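Local coordinates for protein SAM-dependent O-methyltransferase (Thermotoga maritima, PDB 1O54) that probably transfers the methyl group of S-adenosyl-L-methionine to the N1 position of adenosine 58 in tRNA, at residues L185-P190 and F209-P214; P214-V219 and T261-F266; I232-W237 and I265-V270. All blocks are in the same frame, centred on the assembly; numbering follows the deposited sequence. Where two conformers were deposited one is given.

In the fold
Interactions 1 and 3 are strand pairings in one sheet of a class I methyltransferase domain, and interaction 2 packs a helix start on that sheet. Interaction 1 pairs the parallel strands 182-187 and 207-213. Interaction 2 begins at Pro-214, where the second of these strands ends, and sets the start of helix 216-228 on strand 263-269. Interaction 3 pairs the same strand 263-269 with strand 234-245, sharing Ile-265 and Phe-266 with interaction 2. Centres lie about 9 Å apart for interactions 1 and 2, and about 13 Å for 2 and 3. Asp-188, predicted to bind S-adenosyl-L-methionine, belongs to interaction 1. The side chain of Pro-214 is about 7 Å from that of Asp-188. The side chain of Ile-265 is about 11 Å from that of Asp-188.

Interaction 1: residues L185-P190 and F209-P214; sequences LFLDVP and FATVCP
Ala-210 lies opposite Phe-186 in two parallel strands of the Rossmann-like methyltransferase sheet, and is hydrogen-bonded to Leu-185 and Leu-187 on either side of it. Ala-210 N donates a hydrogen bond to Leu-185 O at 3.0 Å, and Leu-187 N donates one to Ala-210 O. One step on, a side chain takes up the pairing. Thr-211 has OG1 opposite its backbone N (chi1 -170°), beside its carbonyl carbon. From there OG1 donates to Leu-187 O at 2.7 Å. It comes in from above the carbonyl plane, 49° out of it.

The apolar side chains lie on both sides of the sheet. On one, Leu-185 CD2 and Leu-187 CD2 both meet the Phe-209 ring. Leu-187 CD2 reaches the ring edge, 4.0 Å from Phe-209 CZ. On the other, the Phe-186 ring lies edge-on to Ala-210 CB and to Val-212 CG1, with Phe-186 CZ 3.9 Å from Val-212 CG1.

Val-212 also touches Asp-188, which is predicted to bind S-adenosyl-L-methionine. The Val-212 CG2 methyl rests 3.5 Å from Asp-188 CG and contacts both carboxylate oxygens. Where the two segments diverge, water takes over. One molecule accepts from Val-189 N and lies 2.9 Å from both Thr-211 OG1 and Val-212 O. A second donates to Asp-188 OD1 at 3.0 Å and reaches Val-212 O only by a weak bond.

Backbone bonds from Asp-188 to Thr-119 and Gly-120 tie it to the neighbouring strand and the glycine-rich turn. Helix 196-202 packs on the Phe-209 side through Ile-196 and Cys-199, and Leu-108 touches Ala-210 on the Phe-186 side. At the end of segment 209-214, Pro-214 O is hydrogen-bonded to His-260 NE2.

Interaction 2: residues P214-V219 and T261-F266; sequences PTTNQV and TAYMIF
Val-219 has CG1 opposite its backbone N (chi1 175°), which puts CG2 beside that N and turns it to Tyr-263. Tyr-263 CG stands opposite its own carbonyl carbon (chi1 -62°), and the ring reaches toward the first turn of the helix. The two side chains cross at about a right angle. Val-219 CG2 presses on Tyr-263 CB at 3.4 Å and also lies near CG and CD1, meeting the ring obliquely. Val-219 CG1 turns to Ile-265 CD1, 4.0 Å away. Farther along the ring, Pro-214 O lies at the edge, 3.8 Å from Tyr-263 CE1. Thr-216 CG2 meets the phenol end, 3.5 Å from Tyr-263 OH.

This is the junction of a beta-alpha unit in the Rossmann-like fold. Strand 207-213 ends, and Thr-215 is the N-cap of helix 216-228. Gln-218 N donates to Thr-215 OG1 at 3.1 Å, nearly straight at 161°. The return bond of the capping box, Thr-215 N to Gln-218 OE1, is weak and rests on one of two Gln-218 conformers, so this half is doubtful.

Replacing Tyr-263 by an alanine is likely to open a gap beside the helix start, with the phenol that Thr-216 CG2 and Pro-214 O meet taken away and Val-219 CG2 keeping only its contact with CB. Other subunits adjoin here. Thr-216 OG1 bonds to Leu-251 O of the second subunit, and Pro-253 of that subunit packs on Tyr-263.

Interaction 3: residues I232-W237 and I265-V270; sequences IRIEVW and IFATKV
Ile-232 pairs with Thr-268 and Glu-235 with Phe-266 in antiparallel hydrogen-bonded pairs, with a one-residue beta bulge between them and the axes of 234-237 and 265-269 at 163°. Ile-232 N reaches Thr-268 O at 2.9 Å, and Phe-266 N reaches Glu-235 O at 2.8 Å. Each pair also has the return bond. Arg-233 sits in the bulge with backbone angles in the left-handed helical region.

Water fills in beside the bulge. One molecule donates to Arg-233 O and is bonded to Thr-268 OG1, at 2.7 Å. The Arg-233 guanidinium is held by salt bridges to Glu-35 and Asp-84 of the third subunit.

Ile-232 has CG1 in the tight place between its backbone N and carbonyl carbon (chi1 65°). CD1 then meets Val-270 CG1 at 3.7 Å, the side chains crossing at about a right angle. Ile-234 CG1 touches Ala-267 CB. Val-236 lies alongside Ile-265, CG2 to CG1.

Trp-237 CD1 meets the Phe-266 ring obliquely, 3.9 Å from Phe-266 CE1. The indole is also gripped at its edge. Trp-237 NE1 points in the ring plane to Glu-235 OE1 at 2.8 Å, almost straight at 175°. That bond would be expected to restrict rotation of the indole.

Helix 216-228 covers the Ile-234 and Val-236 side through Leu-223, and Leu-226 packs on Ile-265. Helix 98-107 covers the Phe-266 side through Ile-104 and Met-107. Strand 263-269 is bonded on its other edge to strand 207-213. At Val-236 and Trp-237 the sheet continues antiparallel into a strand of the third subunit.

Interaction 1: residues L185-P190 and F209-P214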
ATOM      1  N   LEU A 185       9.072  18.806  19.524  1.00 20.66           N
ATOM      2  CA  LEU A 185       9.705  17.773  20.292  1.00 20.90           C
ATOM      3  C   LEU A 185       9.477  16.453  19.600  1.00 21.98           C
ATOM      4  O   LEU A 185       8.357  16.112  19.234  1.00 21.94           O
ATOM      5  CB  LEU A 185       9.141  17.753  21.713  1.00 21.44           C
ATOM      6  CG  LEU A 185       9.838  16.838  22.729  1.00 22.42           C
ATOM      7  CD1 LEU A 185       9.688  17.389  24.112  1.00 24.54           C
ATOM      8  CD2 LEU A 185       9.316  15.411  22.616  1.00 23.25           C
ATOM      9  N   PHE A 186      10.554  15.705  19.433  1.00 21.36           N
ATOM     10  CA  PHE A 186      10.479  14.337  18.888  1.00 21.63           C
ATOM     11  C   PHE A 186      10.931  13.352  19.961  1.00 21.90           C
ATOM     12  O   PHE A 186      12.018  13.491  20.563  1.00 22.59           O
ATOM     13  CB  PHE A 186      11.387  14.163  17.681  1.00 22.79           C
ATOM     14  CG  PHE A 186      11.311  12.793  17.099  1.00 22.76           C
ATOM     15  CD1 PHE A 186      10.135  12.375  16.447  1.00 23.27           C
ATOM     16  CD2 PHE A 186      12.353  11.898  17.229  1.00 22.67           C
ATOM     17  CE1 PHE A 186      10.039  11.078  15.920  1.00 23.13           C
ATOM     18  CE2 PHE A 186      12.269  10.611  16.694  1.00 23.75           C
ATOM     19  CZ  PHE A 186      11.100  10.197  16.060  1.00 21.66           C
ATOM     20  N   LEU A 187      10.112  12.320  20.149  1.00 22.84           N
ATOM     21  CA  LEU A 187      10.298  11.358  21.206  1.00 22.26           C
ATOM     22  C   LEU A 187      10.443   9.975  20.572  1.00 22.98           C
ATOM     23  O   LEU A 187       9.577   9.553  19.800  1.00 23.13           O
ATOM     24  CB  LEU A 187       9.091  11.352  22.113  1.00 23.65           C
ATOM     25  CG  LEU A 187       9.111  10.364  23.289  1.00 22.54           C
ATOM     26  CD1 LEU A 187      10.194  10.665  24.290  1.00 25.20           C
ATOM     27  CD2 LEU A 187       7.729  10.398  23.954  1.00 21.91           C
ATOM     28  N   ASP A 188      11.533   9.272  20.909  1.00 22.29           N
ATOM     29  CA  ASP A 188      11.731   7.942  20.405  1.00 23.71           C
ATOM     30  C   ASP A 188      12.393   7.150  21.534  1.00 23.84           C
ATOM     31  O   ASP A 188      13.614   7.231  21.739  1.00 24.45           O
ATOM     32  CB  ASP A 188      12.608   7.963  19.188  1.00 23.94           C
ATOM     33  CG  ASP A 188      12.742   6.603  18.517  1.00 26.34           C
ATOM     34  OD1 ASP A 188      12.240   5.598  19.027  1.00 27.12           O
ATOM     35  OD2 ASP A 188      13.392   6.481  17.458  1.00 30.17           O
ATOM     36  N   VAL A 189      11.570   6.432  22.270  1.00 24.28           N
ATOM     37  CA  VAL A 189      11.978   5.675  23.471  1.00 25.17           C
ATOM     38  C   VAL A 189      11.141   4.405  23.470  1.00 26.74           C
ATOM     39  O   VAL A 189      10.150   4.326  22.744  1.00 25.73           O
ATOM     40  CB  VAL A 189      11.744   6.452  24.776  1.00 25.77           C
ATOM     41  CG1 VAL A 189      12.586   7.729  24.828  1.00 27.43           C
ATOM     42  CG2 VAL A 189      10.302   6.812  24.931  1.00 25.55           C
ATOM     43  N   PRO A 190      11.523   3.383  24.234  1.00 28.60           N
ATOM     44  CA  PRO A 190      10.719   2.158  24.225  1.00 29.38           C
ATOM     45  C   PRO A 190       9.286   2.344  24.772  1.00 29.27           C
ATOM     46  O   PRO A 190       8.380   1.567  24.447  1.00 31.02           O
ATOM     47  CB  PRO A 190      11.528   1.209  25.131  1.00 29.90           C
ATOM     48  CG  PRO A 190      12.910   1.793  25.182  1.00 30.79           C
ATOM     49  CD  PRO A 190      12.720   3.276  25.087  1.00 29.27           C
ATOM     50  N   PHE A 209       4.403  18.015  18.694  1.00 22.27           N
ATOM     51  CA  PHE A 209       4.933  16.788  19.255  1.00 21.76           C
ATOM     52  C   PHE A 209       4.862  15.670  18.208  1.00 21.89           C
ATOM     53  O   PHE A 209       3.849  15.541  17.514  1.00 20.84           O
ATOM     54  CB  PHE A 209       4.040  16.401  20.466  1.00 21.73           C
ATOM     55  CG  PHE A 209       4.302  15.015  21.008  1.00 21.84           C
ATOM     56  CD1 PHE A 209       3.592  13.906  20.549  1.00 21.62           C
ATOM     57  CD2 PHE A 209       5.337  14.795  21.896  1.00 24.58           C
ATOM     58  CE1 PHE A 209       3.864  12.622  21.030  1.00 23.48           C
ATOM     59  CE2 PHE A 209       5.599  13.517  22.406  1.00 22.46           C
ATOM     60  CZ  PHE A 209       4.861  12.430  21.953  1.00 22.34           C
ATOM     61  N   ALA A 210       5.906  14.844  18.113  1.00 21.47           N
ATOM     62  CA  ALA A 210       5.843  13.594  17.327  1.00 21.63           C
ATOM     63  C   ALA A 210       6.539  12.482  18.065  1.00 22.24           C
ATOM     64  O   ALA A 210       7.504  12.731  18.792  1.00 20.79           O
ATOM     65  CB  ALA A 210       6.429  13.773  15.921  1.00 22.69           C
ATOM     66  N   THR A 211       6.066  11.253  17.876  1.00 21.73           N
ATOM     67  CA  THR A 211       6.762  10.069  18.373  1.00 22.64           C
ATOM     68  C   THR A 211       6.570   8.931  17.339  1.00 23.18           C
ATOM     69  O   THR A 211       5.733   9.026  16.413  1.00 23.61           O
ATOM     70  CB  THR A 211       6.276   9.708  19.785  1.00 23.97           C
ATOM     71  OG1 THR A 211       7.123   8.670  20.371  1.00 25.65           O
ATOM     72  CG2 THR A 211       4.886   9.119  19.809  1.00 24.30           C
ATOM     73  N   VAL A 212       7.384   7.897  17.459  1.00 23.12           N
ATOM     74  CA  VAL A 212       7.271   6.729  16.594  1.00 23.62           C
ATOM     75  C   VAL A 212       7.085   5.503  17.471  1.00 24.62           C
ATOM     76  O   VAL A 212       7.665   5.424  18.574  1.00 24.66           O
ATOM     77  CB  VAL A 212       8.497   6.557  15.719  1.00 24.18           C
ATOM     78  CG1 VAL A 212       8.538   7.647  14.640  1.00 25.57           C
ATOM     79  CG2 VAL A 212       9.815   6.557  16.567  1.00 27.72           C
ATOM     80  N   CYS A 213       6.239   4.580  17.017  1.00 24.56           N
ATOM     81  CA  CYS A 213       5.940   3.347  17.724  1.00 25.25           C
ATOM     82  C   CYS A 213       6.052   2.194  16.725  1.00 24.93           C
ATOM     83  O   CYS A 213       5.521   2.271  15.635  1.00 24.65           O
ATOM     84  CB  CYS A 213       4.506   3.373  18.292  1.00 25.29           C
ATOM     85  SG  CYS A 213       4.239   4.547  19.625  1.00 28.52           S
ATOM     86  N   PRO A 214       6.752   1.128  17.071  1.00 25.04           N
ATOM     87  CA  PRO A 214       6.854  -0.018  16.200  1.00 24.63           C
ATOM     88  C   PRO A 214       5.628  -0.912  16.112  1.00 24.06           C
ATOM     89  O   PRO A 214       5.501  -1.611  15.113  1.00 25.08           O
ATOM     90  CB  PRO A 214       8.024  -0.816  16.798  1.00 27.07           C
ATOM     91  CG  PRO A 214       8.059  -0.484  18.182  1.00 28.36           C
ATOM     92  CD  PRO A 214       7.613   0.980  18.257  1.00 27.42           C
TER
HETATM   93  O   HOH W   1      10.384   3.296  19.099  1.00 37.47           O
HETATM   94  O   HOH W   2       8.748   6.432  21.126  1.00 22.17           O

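Interaction 2: residues P214-V219 and T261-F266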
ATOM      1  N   PRO A 214       6.752   1.128  17.071  1.00 25.04           N
ATOM      2  CA  PRO A 214       6.854  -0.018  16.200  1.00 24.63           C
ATOM      3  C   PRO A 214       5.628  -0.912  16.112  1.00 24.06           C
ATOM      4  O   PRO A 214       5.501  -1.611  15.113  1.00 25.08           O
ATOM      5  CB  PRO A 214       8.024  -0.816  16.798  1.00 27.07           C
ATOM      6  CG  PRO A 214       8.059  -0.484  18.182  1.00 28.36           C
ATOM      7  CD  PRO A 214       7.613   0.980  18.257  1.00 27.42           C
ATOM      8  N   THR A 215       4.796  -0.919  17.149  1.00 21.51           N
ATOM      9  CA  THR A 215       3.650  -1.838  17.221  1.00 21.88           C
ATOM     10  C   THR A 215       2.332  -1.068  17.401  1.00 21.14           C
ATOM     11  O   THR A 215       2.275   0.024  17.926  1.00 20.74           O
ATOM     12  CB  THR A 215       3.754  -2.833  18.353  1.00 21.86           C
ATOM     13  OG1 THR A 215       3.633  -2.167  19.638  1.00 22.64           O
ATOM     14  CG2 THR A 215       5.103  -3.554  18.363  1.00 21.68           C
ATOM     15  N   THR A 216       1.253  -1.735  17.031  1.00 21.03           N
ATOM     16  CA  THR A 216      -0.078  -1.155  17.227  1.00 20.86           C
ATOM     17  C   THR A 216      -0.424  -1.042  18.715  1.00 20.64           C
ATOM     18  O   THR A 216      -1.065  -0.072  19.151  1.00 20.90           O
ATOM     19  CB  THR A 216      -1.145  -2.008  16.508  1.00 20.29           C
ATOM     20  OG1 THR A 216      -1.073  -3.360  16.972  1.00 21.88           O
ATOM     21  CG2 THR A 216      -0.913  -2.015  15.040  1.00 22.31           C
ATOM     22  N   ASN A 217       0.020  -2.006  19.531  1.00 20.62           N
ATOM     23  CA  ASN A 217      -0.180  -1.920  20.988  1.00 20.79           C
ATOM     24  C   ASN A 217       0.405  -0.632  21.560  1.00 20.77           C
ATOM     25  O   ASN A 217      -0.184   0.039  22.370  1.00 21.76           O
ATOM     26  CB  ASN A 217       0.474  -3.140  21.711  1.00 20.42           C
ATOM     27  CG  ASN A 217       0.105  -4.487  21.093  1.00 20.39           C
ATOM     28  OD1 ASN A 217      -0.658  -5.286  21.692  1.00 24.95           O
ATOM     29  ND2 ASN A 217       0.634  -4.762  19.928  1.00 18.47           N
ATOM     30  N   GLN A 218       1.617  -0.313  21.148  1.00 20.68           N
ATOM     31  CA  GLN A 218       2.272   0.896  21.599  1.00 21.54           C
ATOM     32  C   GLN A 218       1.537   2.148  21.130  1.00 21.96           C
ATOM     33  O   GLN A 218       1.449   3.110  21.884  1.00 22.12           O
ATOM     34  CB  GLN A 218       3.706   0.949  21.093  0.50 21.64           C
ATOM     35  CG  GLN A 218       4.665   0.065  21.832  0.50 24.61           C
ATOM     36  CD  GLN A 218       5.936  -0.117  21.059  0.50 28.42           C
ATOM     37  OE1 GLN A 218       5.886  -0.571  19.931  0.50 31.51           O
ATOM     38  NE2 GLN A 218       7.081   0.252  21.650  0.50 33.11           N
ATOM     39  N   VAL A 219       1.032   2.151  19.894  1.00 21.11           N
ATOM     40  CA  VAL A 219       0.213   3.257  19.433  1.00 20.19           C
ATOM     41  C   VAL A 219      -0.990   3.467  20.328  1.00 19.76           C
ATOM     42  O   VAL A 219      -1.277   4.582  20.746  1.00 20.27           O
ATOM     43  CB  VAL A 219      -0.254   3.096  17.945  1.00 20.04           C
ATOM     44  CG1 VAL A 219      -1.208   4.231  17.564  1.00 22.64           C
ATOM     45  CG2 VAL A 219       0.947   3.032  16.992  1.00 20.56           C
ATOM     46  N   THR A 261       8.256   0.387   8.936  1.00 37.84           N
ATOM     47  CA  THR A 261       9.282   0.961   9.796  1.00 36.05           C
ATOM     48  C   THR A 261       8.655   1.330  11.154  1.00 35.34           C
ATOM     49  O   THR A 261       9.007   0.731  12.200  1.00 36.79           O
ATOM     50  CB  THR A 261       9.900   2.207   9.160  1.00 36.57           C
ATOM     51  OG1 THR A 261       8.879   3.085   8.658  1.00 32.91           O
ATOM     52  CG2 THR A 261      10.719   1.825   7.958  1.00 37.57           C
ATOM     53  N   ALA A 262       7.677   2.237  11.114  1.00 32.01           N
ATOM     54  CA  ALA A 262       7.104   2.794  12.334  1.00 30.11           C
ATOM     55  C   ALA A 262       5.746   3.474  12.110  1.00 27.44           C
ATOM     56  O   ALA A 262       5.506   4.065  11.066  1.00 27.77           O
ATOM     57  CB  ALA A 262       8.091   3.819  12.942  1.00 31.86           C
ATOM     58  N   TYR A 263       4.879   3.404  13.120  1.00 23.58           N
ATOM     59  CA  TYR A 263       3.675   4.227  13.200  1.00 22.49           C
ATOM     60  C   TYR A 263       4.136   5.573  13.735  1.00 22.52           C
ATOM     61  O   TYR A 263       4.895   5.615  14.686  1.00 23.39           O
ATOM     62  CB  TYR A 263       2.646   3.613  14.130  1.00 21.95           C
ATOM     63  CG  TYR A 263       2.189   2.252  13.631  1.00 20.89           C
ATOM     64  CD1 TYR A 263       2.717   1.084  14.135  1.00 22.44           C
ATOM     65  CD2 TYR A 263       1.275   2.161  12.583  1.00 24.66           C
ATOM     66  CE1 TYR A 263       2.299  -0.152  13.658  1.00 23.44           C
ATOM     67  CE2 TYR A 263       0.863   0.916  12.085  1.00 25.53           C
ATOM     68  CZ  TYR A 263       1.372  -0.220  12.637  1.00 23.11           C
ATOM     69  OH  TYR A 263       0.986  -1.480  12.196  1.00 24.38           O
ATOM     70  N   MET A 264       3.715   6.648  13.087  1.00 21.15           N
ATOM     71  CA  MET A 264       4.068   7.991  13.497  1.00 21.92           C
ATOM     72  C   MET A 264       2.871   8.678  14.125  1.00 23.71           C
ATOM     73  O   MET A 264       1.797   8.725  13.504  1.00 24.48           O
ATOM     74  CB  MET A 264       4.502   8.783  12.285  1.00 22.57           C
ATOM     75  CG  MET A 264       5.699   8.172  11.604  1.00 23.98           C
ATOM     76  SD  MET A 264       6.159   8.923  10.024  1.00 26.25           S
ATOM     77  CE  MET A 264       4.909   8.203   8.893  1.00 26.29           C
ATOM     78  N   ILE A 265       3.056   9.245  15.309  1.00 22.48           N
ATOM     79  CA  ILE A 265       1.972   9.900  16.024  1.00 22.15           C
ATOM     80  C   ILE A 265       2.322  11.344  16.241  1.00 22.69           C
ATOM     81  O   ILE A 265       3.430  11.630  16.683  1.00 23.15           O
ATOM     82  CB  ILE A 265       1.736   9.222  17.388  1.00 22.44           C
ATOM     83  CG1 ILE A 265       1.482   7.696  17.241  1.00 23.65           C
ATOM     84  CG2 ILE A 265       0.575   9.876  18.107  1.00 23.63           C
ATOM     85  CD1 ILE A 265       1.524   6.948  18.548  1.00 26.27           C
ATOM     86  N   PHE A 266       1.378  12.239  15.942  1.00 22.09           N
ATOM     87  CA  PHE A 266       1.592  13.678  16.075  1.00 21.05           C
ATOM     88  C   PHE A 266       0.513  14.282  16.943  1.00 22.35           C
ATOM     89  O   PHE A 266      -0.610  13.792  16.973  1.00 23.47           O
ATOM     90  CB  PHE A 266       1.483  14.289  14.673  1.00 21.10           C
ATOM     91  CG  PHE A 266       2.490  13.737  13.688  1.00 20.99           C
ATOM     92  CD1 PHE A 266       2.167  12.640  12.914  1.00 21.88           C
ATOM     93  CD2 PHE A 266       3.731  14.281  13.557  1.00 22.03           C
ATOM     94  CE1 PHE A 266       3.103  12.089  12.005  1.00 23.22           C
ATOM     95  CE2 PHE A 266       4.660  13.753  12.642  1.00 22.57           C
ATOM     96  CZ  PHE A 266       4.330  12.647  11.890  1.00 22.53           C
TER

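Interaction 3: residues I232-W237 and I265-V270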
ATOM      1  N   ILE A 232      -4.246  18.621  20.980  1.00 22.93           N
ATOM      2  CA  ILE A 232      -5.261  18.569  19.930  1.00 23.48           C
ATOM      3  C   ILE A 232      -4.595  18.155  18.631  1.00 22.77           C
ATOM      4  O   ILE A 232      -3.348  17.979  18.584  1.00 22.95           O
ATOM      5  CB  ILE A 232      -6.002  19.934  19.804  1.00 23.47           C
ATOM      6  CG1 ILE A 232      -5.022  21.017  19.340  1.00 25.72           C
ATOM      7  CG2 ILE A 232      -6.680  20.291  21.145  1.00 25.26           C
ATOM      8  CD1 ILE A 232      -5.733  22.271  18.862  1.00 27.34           C
ATOM      9  N   ARG A 233      -5.412  18.027  17.557  1.00 23.22           N
ATOM     10  CA  ARG A 233      -4.896  17.674  16.223  1.00 24.42           C
ATOM     11  C   ARG A 233      -4.031  16.407  16.334  1.00 23.75           C
ATOM     12  O   ARG A 233      -2.949  16.306  15.750  1.00 23.51           O
ATOM     13  CB  ARG A 233      -4.129  18.845  15.592  1.00 25.02           C
ATOM     14  CG  ARG A 233      -4.973  20.101  15.375  1.00 29.41           C
ATOM     15  CD  ARG A 233      -4.182  21.220  14.695  1.00 33.82           C
ATOM     16  NE  ARG A 233      -4.228  21.106  13.247  1.00 37.61           N
ATOM     17  CZ  ARG A 233      -3.488  21.802  12.400  1.00 40.76           C
ATOM     18  NH1 ARG A 233      -2.608  22.685  12.822  1.00 44.89           N
ATOM     19  NH2 ARG A 233      -3.642  21.624  11.112  1.00 41.92           N
ATOM     20  N   ILE A 234      -4.541  15.410  17.047  1.00 23.15           N
ATOM     21  CA  ILE A 234      -3.789  14.143  17.184  1.00 23.28           C
ATOM     22  C   ILE A 234      -4.014  13.340  15.920  1.00 23.20           C
ATOM     23  O   ILE A 234      -5.182  13.086  15.500  1.00 23.92           O
ATOM     24  CB  ILE A 234      -4.249  13.341  18.437  1.00 23.88           C
ATOM     25  CG1 ILE A 234      -3.951  14.127  19.700  1.00 25.82           C
ATOM     26  CG2 ILE A 234      -3.517  11.992  18.506  1.00 26.32           C
ATOM     27  CD1 ILE A 234      -4.662  13.642  20.897  1.00 29.16           C
ATOM     28  N   GLU A 235      -2.915  12.916  15.318  1.00 22.66           N
ATOM     29  CA  GLU A 235      -2.939  12.113  14.093  1.00 23.75           C
ATOM     30  C   GLU A 235      -1.951  10.958  14.158  1.00 22.82           C
ATOM     31  O   GLU A 235      -0.942  11.036  14.832  1.00 22.52           O
ATOM     32  CB  GLU A 235      -2.577  12.953  12.902  1.00 24.27           C
ATOM     33  CG  GLU A 235      -3.502  14.154  12.672  1.00 27.51           C
ATOM     34  CD  GLU A 235      -3.336  14.823  11.315  1.00 33.36           C
ATOM     35  OE1 GLU A 235      -2.369  14.536  10.558  1.00 32.90           O
ATOM     36  OE2 GLU A 235      -4.182  15.717  11.030  1.00 39.02           O
ATOM     37  N   VAL A 236      -2.293   9.882  13.460  1.00 22.21           N
ATOM     38  CA  VAL A 236      -1.437   8.705  13.373  1.00 21.98           C
ATOM     39  C   VAL A 236      -1.282   8.351  11.885  1.00 22.28           C
ATOM     40  O   VAL A 236      -2.288   8.191  11.182  1.00 22.59           O
ATOM     41  CB  VAL A 236      -2.065   7.511  14.131  1.00 21.32           C
ATOM     42  CG1 VAL A 236      -1.235   6.250  13.949  1.00 22.98           C
ATOM     43  CG2 VAL A 236      -2.296   7.813  15.587  1.00 22.48           C
ATOM     44  N   TRP A 237      -0.043   8.216  11.437  1.00 22.80           N
ATOM     45  CA  TRP A 237       0.291   7.971  10.031  1.00 22.62           C
ATOM     46  C   TRP A 237       1.225   6.770   9.893  1.00 22.86           C
ATOM     47  O   TRP A 237       2.090   6.524  10.747  1.00 23.29           O
ATOM     48  CB  TRP A 237       0.975   9.207   9.423  1.00 22.36           C
ATOM     49  CG  TRP A 237       0.048  10.319   9.207  1.00 22.70           C
ATOM     50  CD1 TRP A 237      -0.226  11.372  10.061  1.00 23.96           C
ATOM     51  CD2 TRP A 237      -0.762  10.532   8.046  1.00 24.09           C
ATOM     52  NE1 TRP A 237      -1.176  12.202   9.492  1.00 25.26           N
ATOM     53  CE2 TRP A 237      -1.506  11.713   8.257  1.00 24.12           C
ATOM     54  CE3 TRP A 237      -0.938   9.842   6.844  1.00 23.84           C
ATOM     55  CZ2 TRP A 237      -2.406  12.221   7.302  1.00 25.75           C
ATOM     56  CZ3 TRP A 237      -1.813  10.353   5.889  1.00 25.41           C
ATOM     57  CH2 TRP A 237      -2.557  11.503   6.134  1.00 28.21           C
ATOM     58  N   ILE A 265       3.056   9.245  15.309  1.00 22.48           N
ATOM     59  CA  ILE A 265       1.972   9.900  16.024  1.00 22.15           C
ATOM     60  C   ILE A 265       2.322  11.344  16.241  1.00 22.69           C
ATOM     61  O   ILE A 265       3.430  11.630  16.683  1.00 23.15           O
ATOM     62  CB  ILE A 265       1.736   9.222  17.388  1.00 22.44           C
ATOM     63  CG1 ILE A 265       1.482   7.696  17.241  1.00 23.65           C
ATOM     64  CG2 ILE A 265       0.575   9.876  18.107  1.00 23.63           C
ATOM     65  CD1 ILE A 265       1.524   6.948  18.548  1.00 26.27           C
ATOM     66  N   PHE A 266       1.378  12.239  15.942  1.00 22.09           N
ATOM     67  CA  PHE A 266       1.592  13.678  16.075  1.00 21.05           C
ATOM     68  C   PHE A 266       0.513  14.282  16.943  1.00 22.35           C
ATOM     69  O   PHE A 266      -0.610  13.792  16.973  1.00 23.47           O
ATOM     70  CB  PHE A 266       1.483  14.289  14.673  1.00 21.10           C
ATOM     71  CG  PHE A 266       2.490  13.737  13.688  1.00 20.99           C
ATOM     72  CD1 PHE A 266       2.167  12.640  12.914  1.00 21.88           C
ATOM     73  CD2 PHE A 266       3.731  14.281  13.557  1.00 22.03           C
ATOM     74  CE1 PHE A 266       3.103  12.089  12.005  1.00 23.22           C
ATOM     75  CE2 PHE A 266       4.660  13.753  12.642  1.00 22.57           C
ATOM     76  CZ  PHE A 266       4.330  12.647  11.890  1.00 22.53           C
ATOM     77  N   ALA A 267       0.832  15.383  17.617  1.00 21.57           N
ATOM     78  CA  ALA A 267      -0.117  16.128  18.418  1.00 21.69           C
ATOM     79  C   ALA A 267       0.400  17.566  18.581  1.00 22.60           C
ATOM     80  O   ALA A 267       1.591  17.831  18.420  1.00 23.13           O
ATOM     81  CB  ALA A 267      -0.291  15.468  19.741  1.00 21.40           C
ATOM     82  N   THR A 268      -0.524  18.478  18.861  1.00 21.99           N
ATOM     83  CA  THR A 268      -0.218  19.886  19.089  1.00 22.03           C
ATOM     84  C   THR A 268      -0.594  20.261  20.502  1.00 22.93           C
ATOM     85  O   THR A 268      -1.728  20.015  20.897  1.00 21.62           O
ATOM     86  CB  THR A 268      -1.025  20.714  18.080  1.00 23.02           C
ATOM     87  OG1 THR A 268      -0.566  20.413  16.741  1.00 24.52           O
ATOM     88  CG2 THR A 268      -0.805  22.204  18.294  1.00 24.77           C
ATOM     89  N   LYS A 269       0.340  20.859  21.230  1.00 22.89           N
ATOM     90  CA  LYS A 269       0.103  21.308  22.589  1.00 23.43           C
ATOM     91  C   LYS A 269      -0.780  22.531  22.637  1.00 23.13           C
ATOM     92  O   LYS A 269      -0.545  23.523  21.934  1.00 21.95           O
ATOM     93  CB  LYS A 269       1.424  21.634  23.277  1.00 23.48           C
ATOM     94  CG  LYS A 269       1.279  22.016  24.784  1.00 26.18           C
ATOM     95  CD  LYS A 269       2.130  23.082  25.147  1.00 29.42           C
ATOM     96  CE  LYS A 269       1.874  23.679  26.505  1.00 25.77           C
ATOM     97  NZ  LYS A 269       3.028  23.418  27.380  1.00 25.02           N
ATOM     98  N   VAL A 270      -1.763  22.485  23.522  1.00 24.06           N
ATOM     99  CA  VAL A 270      -2.524  23.670  23.904  1.00 24.95           C
ATOM    100  C   VAL A 270      -2.385  23.880  25.408  1.00 26.38           C
ATOM    101  O   VAL A 270      -1.938  22.985  26.134  1.00 25.12           O
ATOM    102  CB  VAL A 270      -3.970  23.565  23.472  1.00 24.64           C
ATOM    103  CG1 VAL A 270      -4.035  23.539  21.940  1.00 26.07           C
ATOM    104  CG2 VAL A 270      -4.677  22.332  24.103  1.00 23.99           C
TER
HETATM  105  O   HOH W   3      -0.737  17.962  15.620  1.00 20.69           O
HETATM  106  O   HOH W   4      -0.607  22.543  14.958  1.00 37.02           O